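Local coordinates for LPXTG cell wall surface protein (Streptococcus gordonii, PDB 4IGB), which is a cell-wall-anchored surface protein, probably an adhesin, of which this chain holds the N-terminal region with its N1 and N2 domains, at residues E288-R293 and K318-G323; P330-M335 and H416-S421. All coordinates share one frame; numbering follows the deposited sequence.

Contact 1. Residues E288-R293 and K318-G323; sequences EKIDPR and KVPVPG
Pro292 O and Lys318 O are joined through one water. The water donates to both carbonyls, at 3.0 Å from Pro292 O and 3.0 Å from Lys318 O. No clear direct hydrogen bond links 288-293 to 318-323, so this bridge is the clear polar link between the two backbones.

Next to it the Lys318 side chain folds over the loop. Its CG stands anti to the backbone N (chi1 179°), and the chain then bends at each later torsion. This lays its methylenes at about a right angle across the ring of Pro292, which follows a cis peptide bond, with CG of Lys318 3.8 Å from CD of Pro292. Further out, Lys318 CE lies 2.9 Å from Asp291 O, a tight carbon-oxygen approach, with NZ at 3.1 Å from the same oxygen. The carboxylate of Asp291 lies well away, with OD1 6.6 Å from Lys318 NZ, so the lysine meets the main chain of this residue rather than its acid group.

Residues 288-293 carry the chain from the N1 strand 280-287 into strand 295-304 of N2. The other segment, 318-323, is part of an N2 loop between strands 310-317 and 333-338, and packs against that connection.

The apolar part of the contact is formed by Ile290 and Pro320. CG1 of Ile290 meets CG of Pro320 at 3.8 Å, and the two side chains are set obliquely to each other. Pro320 CB also lies 3.8 Å from Lys289 O. Leu415 packs against Ile290. At the N1 side, Lys289 NZ forms a salt bridge with Asp27.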
ATOM      1  N   GLU B 288      -3.626   3.712   3.595  1.00 18.84           N
ATOM      2  CA  GLU B 288      -4.804   4.421   4.059  1.00 21.28           C
ATOM      3  C   GLU B 288      -4.434   5.275   5.260  1.00 19.55           C
ATOM      4  O   GLU B 288      -3.381   5.076   5.863  1.00 26.22           O
ATOM      5  CB  GLU B 288      -5.911   3.418   4.375  1.00 15.56           C
ATOM      6  CG  GLU B 288      -6.337   2.658   3.123  1.00 15.65           C
ATOM      7  CD  GLU B 288      -6.974   1.312   3.423  1.00 24.67           C
ATOM      8  OE1 GLU B 288      -8.222   1.258   3.419  1.00 17.26           O
ATOM      9  OE2 GLU B 288      -6.230   0.314   3.659  1.00 19.29           O
ATOM     10  N   LYS B 289      -5.289   6.238   5.589  1.00 30.02           N
ATOM     11  CA  LYS B 289      -4.991   7.230   6.628  1.00 26.39           C
ATOM     12  C   LYS B 289      -5.731   6.992   7.928  1.00 25.87           C
ATOM     13  O   LYS B 289      -6.957   6.911   7.943  1.00 25.10           O
ATOM     14  CB  LYS B 289      -5.368   8.637   6.147  1.00 32.82           C
ATOM     15  CG  LYS B 289      -4.291   9.380   5.383  1.00 45.10           C
ATOM     16  CD  LYS B 289      -4.673  10.852   5.212  1.00 48.21           C
ATOM     17  CE  LYS B 289      -3.836  11.514   4.131  1.00 50.71           C
ATOM     18  NZ  LYS B 289      -4.329  12.890   3.804  1.00 59.03           N
ATOM     19  N   ILE B 290      -4.992   6.890   9.024  1.00 26.05           N
ATOM     20  CA  ILE B 290      -5.607   6.985  10.345  1.00 28.89           C
ATOM     21  C   ILE B 290      -4.939   8.173  10.999  1.00 24.07           C
ATOM     22  O   ILE B 290      -3.913   8.045  11.656  1.00 27.08           O
ATOM     23  CB  ILE B 290      -5.449   5.692  11.202  1.00 34.33           C
ATOM     24  CG1 ILE B 290      -6.236   4.536  10.579  1.00 26.52           C
ATOM     25  CG2 ILE B 290      -5.959   5.917  12.639  1.00 28.15           C
ATOM     26  CD1 ILE B 290      -6.020   3.193  11.271  1.00 20.81           C
ATOM     27  N   ASP B 291      -5.522   9.344  10.782  1.00 22.60           N
ATOM     28  CA  ASP B 291      -4.860  10.589  11.119  1.00 28.70           C
ATOM     29  C   ASP B 291      -5.908  11.637  11.482  1.00 28.05           C
ATOM     30  O   ASP B 291      -6.767  11.971  10.669  1.00 27.63           O
ATOM     31  CB  ASP B 291      -4.004  11.034   9.930  1.00 36.42           C
ATOM     32  CG  ASP B 291      -3.509  12.469  10.052  1.00 47.65           C
ATOM     33  OD1 ASP B 291      -3.410  12.986  11.184  1.00 52.35           O
ATOM     34  OD2 ASP B 291      -3.209  13.084   9.002  1.00 54.48           O
ATOM     35  N   PRO B 292      -5.830  12.172  12.705  1.00 24.03           N
ATOM     36  CA  PRO B 292      -4.755  11.928  13.682  1.00 26.28           C
ATOM     37  C   PRO B 292      -4.698  10.517  14.260  1.00 15.13           C
ATOM     38  O   PRO B 292      -5.698   9.820  14.303  1.00 22.82           O
ATOM     39  CB  PRO B 292      -5.076  12.919  14.810  1.00 28.90           C
ATOM     40  CG  PRO B 292      -6.552  13.154  14.688  1.00 35.38           C
ATOM     41  CD  PRO B 292      -6.848  13.105  13.217  1.00 31.17           C
ATOM     42  N   ARG B 293      -3.519  10.119  14.717  1.00 22.50           N
ATOM     43  CA  ARG B 293      -3.353   8.878  15.459  1.00 29.85           C
ATOM     44  C   ARG B 293      -4.124   8.990  16.762  1.00 27.89           C
ATOM     45  O   ARG B 293      -4.506  10.088  17.167  1.00 25.12           O
ATOM     46  CB  ARG B 293      -1.871   8.637  15.769  1.00 22.60           C
ATOM     47  CG  ARG B 293      -1.008   8.444  14.540  1.00 42.64           C
ATOM     48  CD  ARG B 293       0.470   8.692  14.862  1.00 47.55           C
ATOM     49  NE  ARG B 293       0.918   7.960  16.050  1.00 33.51           N
ATOM     50  CZ  ARG B 293       2.135   8.073  16.580  1.00 47.83           C
ATOM     51  NH1 ARG B 293       2.473   7.366  17.652  1.00 37.09           N
ATOM     52  NH2 ARG B 293       3.023   8.894  16.030  1.00 44.35           N
ATOM     53  N   LYS B 318      -9.625   8.770  16.748  1.00 26.05           N
ATOM     54  CA  LYS B 318     -10.282   9.335  15.573  1.00 27.30           C
ATOM     55  C   LYS B 318     -10.632   8.204  14.619  1.00 27.17           C
ATOM     56  O   LYS B 318      -9.801   7.335  14.341  1.00 24.56           O
ATOM     57  CB  LYS B 318      -9.396  10.386  14.888  1.00 27.16           C
ATOM     58  CG  LYS B 318      -9.992  11.021  13.612  1.00 32.03           C
ATOM     59  CD  LYS B 318      -9.941  10.053  12.431  1.00 43.21           C
ATOM     60  CE  LYS B 318      -9.350  10.662  11.167  1.00 49.10           C
ATOM     61  NZ  LYS B 318      -9.887  11.994  10.758  1.00 28.78           N
ATOM     62  N   VAL B 319     -11.861   8.227  14.115  1.00 20.96           N
ATOM     63  CA  VAL B 319     -12.351   7.201  13.221  1.00 23.07           C
ATOM     64  C   VAL B 319     -12.181   7.598  11.750  1.00 27.29           C
ATOM     65  O   VAL B 319     -12.679   8.633  11.321  1.00 24.96           O
ATOM     66  CB  VAL B 319     -13.844   6.919  13.505  1.00 34.66           C
ATOM     67  CG1 VAL B 319     -14.379   5.885  12.545  1.00 37.41           C
ATOM     68  CG2 VAL B 319     -14.049   6.486  14.960  1.00 25.76           C
ATOM     69  N   PRO B 320     -11.489   6.757  10.963  1.00 25.90           N
ATOM     70  CA  PRO B 320     -11.279   7.032   9.536  1.00 19.75           C
ATOM     71  C   PRO B 320     -12.587   7.053   8.759  1.00 20.10           C
ATOM     72  O   PRO B 320     -13.464   6.236   9.013  1.00 23.76           O
ATOM     73  CB  PRO B 320     -10.440   5.835   9.058  1.00 18.73           C
ATOM     74  CG  PRO B 320      -9.989   5.149  10.267  1.00 27.21           C
ATOM     75  CD  PRO B 320     -10.963   5.441  11.351  1.00 16.59           C
ATOM     76  N   VAL B 321     -12.698   7.954   7.792  1.00 24.68           N
ATOM     77  CA  VAL B 321     -13.893   8.044   6.963  1.00 19.08           C
ATOM     78  C   VAL B 321     -13.835   7.080   5.777  1.00 19.46           C
ATOM     79  O   VAL B 321     -12.930   7.161   4.947  1.00 18.07           O
ATOM     80  CB  VAL B 321     -14.101   9.485   6.439  1.00 28.82           C
ATOM     81  CG1 VAL B 321     -15.288   9.545   5.472  1.00 26.20           C
ATOM     82  CG2 VAL B 321     -14.278  10.469   7.611  1.00 27.92           C
ATOM     83  N   PRO B 322     -14.822   6.175   5.686  1.00 20.90           N
ATOM     84  CA  PRO B 322     -14.875   5.156   4.633  1.00 27.82           C
ATOM     85  C   PRO B 322     -15.068   5.794   3.268  1.00 32.90           C
ATOM     86  O   PRO B 322     -15.879   6.708   3.122  1.00 30.06           O
ATOM     87  CB  PRO B 322     -16.124   4.339   4.997  1.00 31.58           C
ATOM     88  CG  PRO B 322     -16.364   4.622   6.442  1.00 31.98           C
ATOM     89  CD  PRO B 322     -15.943   6.044   6.631  1.00 28.68           C
ATOM     90  N   GLY B 323     -14.333   5.315   2.273  1.00 28.35           N
ATOM     91  CA  GLY B 323     -14.417   5.882   0.944  1.00 23.97           C
ATOM     92  C   GLY B 323     -13.557   7.118   0.830  1.00 23.78           C
ATOM     93  O   GLY B 323     -13.476   7.740  -0.227  1.00 35.25           O
TER
HETATM   94  O   HOH W   1      -7.202   7.639  15.752  1.00 18.71           O

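Contact 2. Residues P330-M335 and H416-S421; sequences PSSIEM and HVDNLS
His416 pairs with Glu334 through two backbone hydrogen bonds, His416 N to Glu334 O at 2.7 Å and Glu334 N to His416 O at 2.9 Å. This is an antiparallel hydrogen-bonded pair, where strand 333-338 runs beside strand 409-417 in the N2 sheet. The His416 imidazole turns an edge to Glu334 O, which lies near the ring plane.

Val417 follows, in a non-hydrogen-bonded pair with Ile333. Its CG1 is anti to the backbone N (chi1 173°) and reaches Pro330 CB at 3.7 Å. Its CA also makes a CA-H...O contact with Ser332 O. Val417 opens a type II' beta turn that ends at Leu420, closed by the bond from Leu420 N to Val417 O. The turn is the hairpin connection to strand 420-423.

Asp418 continues the pairing by its backbone, with N donating to Ser332 O at 2.9 Å. Its O accepts from a water that is also hydrogen-bonded to Ser332 OG. The carboxylate then takes up amides of the loop before strand 333-338. OD2 forms a salt bridge with Arg263, on strand 261-264 of N1, so the carboxylate is held from both domains. OD1 receives Ser331 N on its syn lone pair at 2.6 Å, with an N-H...O angle of 153°, and Ser332 N more weakly at 3.3 Å.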
ATOM      1  N   PRO B 330     -15.458  -0.277   7.527  1.00 26.69           N
ATOM      2  CA  PRO B 330     -14.750  -1.351   8.229  1.00 20.95           C
ATOM      3  C   PRO B 330     -15.695  -2.451   8.666  1.00 25.68           C
ATOM      4  O   PRO B 330     -16.882  -2.206   8.887  1.00 23.46           O
ATOM      5  CB  PRO B 330     -14.176  -0.645   9.455  1.00 26.50           C
ATOM      6  CG  PRO B 330     -15.122   0.494   9.709  1.00 30.88           C
ATOM      7  CD  PRO B 330     -15.610   0.934   8.352  1.00 21.79           C
ATOM      8  N   SER B 331     -15.162  -3.661   8.771  1.00 20.19           N
ATOM      9  CA  SER B 331     -15.893  -4.790   9.310  1.00 26.82           C
ATOM     10  C   SER B 331     -15.665  -4.914  10.814  1.00 27.13           C
ATOM     11  O   SER B 331     -16.458  -5.522  11.526  1.00 25.27           O
ATOM     12  CB  SER B 331     -15.443  -6.071   8.607  1.00 30.75           C
ATOM     13  OG  SER B 331     -15.676  -5.954   7.212  1.00 42.01           O
ATOM     14  N   SER B 332     -14.566  -4.355  11.295  1.00 20.10           N
ATOM     15  CA  SER B 332     -14.300  -4.364  12.725  1.00 22.49           C
ATOM     16  C   SER B 332     -13.502  -3.140  13.150  1.00 23.06           C
ATOM     17  O   SER B 332     -12.665  -2.626  12.399  1.00 21.69           O
ATOM     18  CB  SER B 332     -13.531  -5.628  13.112  1.00 26.82           C
ATOM     19  OG  SER B 332     -12.223  -5.552  12.599  1.00 27.76           O
ATOM     20  N   ILE B 333     -13.770  -2.674  14.365  1.00 17.62           N
ATOM     21  CA  ILE B 333     -12.940  -1.670  14.990  1.00 17.00           C
ATOM     22  C   ILE B 333     -12.685  -2.104  16.421  1.00 24.37           C
ATOM     23  O   ILE B 333     -13.618  -2.434  17.147  1.00 23.35           O
ATOM     24  CB  ILE B 333     -13.614  -0.292  15.002  1.00 18.44           C
ATOM     25  CG1 ILE B 333     -13.813   0.231  13.568  1.00 23.56           C
ATOM     26  CG2 ILE B 333     -12.790   0.694  15.822  1.00 17.61           C
ATOM     27  CD1 ILE B 333     -14.649   1.556  13.511  1.00 22.35           C
ATOM     28  N   GLU B 334     -11.421  -2.099  16.823  1.00 14.00           N
ATOM     29  CA  GLU B 334     -11.045  -2.515  18.158  1.00 17.88           C
ATOM     30  C   GLU B 334      -9.934  -1.619  18.664  1.00 19.10           C
ATOM     31  O   GLU B 334      -9.194  -1.022  17.880  1.00 18.70           O
ATOM     32  CB  GLU B 334     -10.589  -3.981  18.156  1.00 21.84           C
ATOM     33  CG  GLU B 334     -11.553  -4.912  17.443  1.00 30.01           C
ATOM     34  CD  GLU B 334     -11.110  -6.376  17.471  1.00 48.12           C
ATOM     35  OE1 GLU B 334     -10.012  -6.670  18.000  1.00 30.31           O
ATOM     36  OE2 GLU B 334     -11.870  -7.235  16.954  1.00 41.58           O
ATOM     37  N   MET B 335      -9.839  -1.511  19.983  1.00 19.62           N
ATOM     38  CA  MET B 335      -8.765  -0.785  20.622  1.00 19.02           C
ATOM     39  C   MET B 335      -8.150  -1.752  21.611  1.00 25.45           C
ATOM     40  O   MET B 335      -8.862  -2.360  22.417  1.00 16.93           O
ATOM     41  CB  MET B 335      -9.300   0.445  21.359  1.00 18.17           C
ATOM     42  CG  MET B 335     -10.053   1.420  20.465  1.00 19.32           C
ATOM     43  SD  MET B 335     -11.652   0.779  19.959  1.00 21.86           S
ATOM     44  CE  MET B 335     -12.440   2.316  19.413  1.00 16.57           C
ATOM     45  N   HIS B 416      -7.332  -0.648  15.949  1.00 17.48           N
ATOM     46  CA  HIS B 416      -7.448  -1.496  14.783  1.00 23.87           C
ATOM     47  C   HIS B 416      -8.741  -1.184  14.048  1.00 21.00           C
ATOM     48  O   HIS B 416      -9.790  -1.002  14.665  1.00 18.84           O
ATOM     49  CB  HIS B 416      -7.414  -2.962  15.189  1.00 16.06           C
ATOM     50  CG  HIS B 416      -6.153  -3.353  15.884  1.00 21.80           C
ATOM     51  ND1 HIS B 416      -5.088  -3.920  15.223  1.00 24.88           N
ATOM     52  CD2 HIS B 416      -5.770  -3.225  17.176  1.00 26.75           C
ATOM     53  CE1 HIS B 416      -4.107  -4.143  16.080  1.00 27.04           C
ATOM     54  NE2 HIS B 416      -4.496  -3.734  17.274  1.00 31.21           N
ATOM     55  N   VAL B 417      -8.638  -1.120  12.728  1.00 15.78           N
ATOM     56  CA  VAL B 417      -9.762  -0.922  11.828  1.00 17.39           C
ATOM     57  C   VAL B 417      -9.503  -1.937  10.715  1.00 21.82           C
ATOM     58  O   VAL B 417      -8.496  -1.838  10.037  1.00 19.84           O
ATOM     59  CB  VAL B 417      -9.751   0.510  11.238  1.00 19.33           C
ATOM     60  CG1 VAL B 417     -10.832   0.672  10.172  1.00 16.54           C
ATOM     61  CG2 VAL B 417      -9.921   1.554  12.350  1.00 19.42           C
ATOM     62  N   ASP B 418     -10.382  -2.929  10.564  1.00 23.66           N
ATOM     63  CA  ASP B 418     -10.054  -4.141   9.795  1.00 20.45           C
ATOM     64  C   ASP B 418      -8.643  -4.618  10.170  1.00 23.51           C
ATOM     65  O   ASP B 418      -8.366  -4.807  11.346  1.00 17.72           O
ATOM     66  CB  ASP B 418     -10.195  -3.920   8.291  1.00 17.59           C
ATOM     67  CG  ASP B 418     -11.628  -3.665   7.874  1.00 26.03           C
ATOM     68  OD1 ASP B 418     -12.538  -3.869   8.710  1.00 25.42           O
ATOM     69  OD2 ASP B 418     -11.848  -3.276   6.707  1.00 23.16           O
ATOM     70  N   ASN B 419      -7.759  -4.806   9.190  1.00 20.65           N
ATOM     71  CA  ASN B 419      -6.383  -5.230   9.488  1.00 19.10           C
ATOM     72  C   ASN B 419      -5.405  -4.055   9.607  1.00 20.25           C
ATOM     73  O   ASN B 419      -4.197  -4.258   9.707  1.00 21.19           O
ATOM     74  CB  ASN B 419      -5.869  -6.234   8.438  1.00 23.68           C
ATOM     75  CG  ASN B 419      -5.781  -5.626   7.052  1.00 26.68           C
ATOM     76  OD1 ASN B 419      -6.477  -4.644   6.755  1.00 17.08           O
ATOM     77  ND2 ASN B 419      -4.923  -6.199   6.190  1.00 20.03           N
ATOM     78  N   LEU B 420      -5.921  -2.825   9.588  1.00 15.89           N
ATOM     79  CA  LEU B 420      -5.072  -1.650   9.794  1.00 21.51           C
ATOM     80  C   LEU B 420      -4.736  -1.472  11.265  1.00 24.30           C
ATOM     81  O   LEU B 420      -5.436  -1.980  12.137  1.00 19.89           O
ATOM     82  CB  LEU B 420      -5.737  -0.374   9.260  1.00 19.38           C
ATOM     83  CG  LEU B 420      -6.242  -0.529   7.823  1.00 22.13           C
ATOM     84  CD1 LEU B 420      -6.956   0.727   7.341  1.00 15.30           C
ATOM     85  CD2 LEU B 420      -5.069  -0.913   6.892  1.00 18.01           C
ATOM     86  N   SER B 421      -3.658  -0.740  11.528  1.00 18.31           N
ATOM     87  CA  SER B 421      -3.205  -0.491  12.877  1.00 23.16           C
ATOM     88  C   SER B 421      -2.785   0.946  12.993  1.00 24.92           C
ATOM     89  O   SER B 421      -2.220   1.484  12.062  1.00 23.16           O
ATOM     90  CB  SER B 421      -1.985  -1.352  13.192  1.00 22.39           C
ATOM     91  OG  SER B 421      -2.380  -2.532  13.827  1.00 32.43           O
TER
HETATM   92  O   HOH W   2     -14.444  -4.149   5.762  1.00 43.57           O
HETATM   93  O   HOH W   3      -9.856  -4.663  13.582  1.00 25.58           O

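How the contacts relate
The contacts come in series along the chain: contact 1 closes before contact 2 opens. Their centres lie about 11 Å apart, at the end of the N2 domain that faces N1. They touch directly. Leu420 CB lies 4.1 Å from Ile290 CD1, and Val417 CG2 lies 4.1 Å from Pro320 CD. The loops of contact 1 thus pack against the hairpin of contact 2. Arg263, which contact 2 already engages, makes a second salt bridge to Glu288 of contact 1. Strands 310-317, 333-338 and 409-417 belong to one sheet. Both contacts lie at the end of the sheet that meets N1, consistent with a defined junction between the two domains.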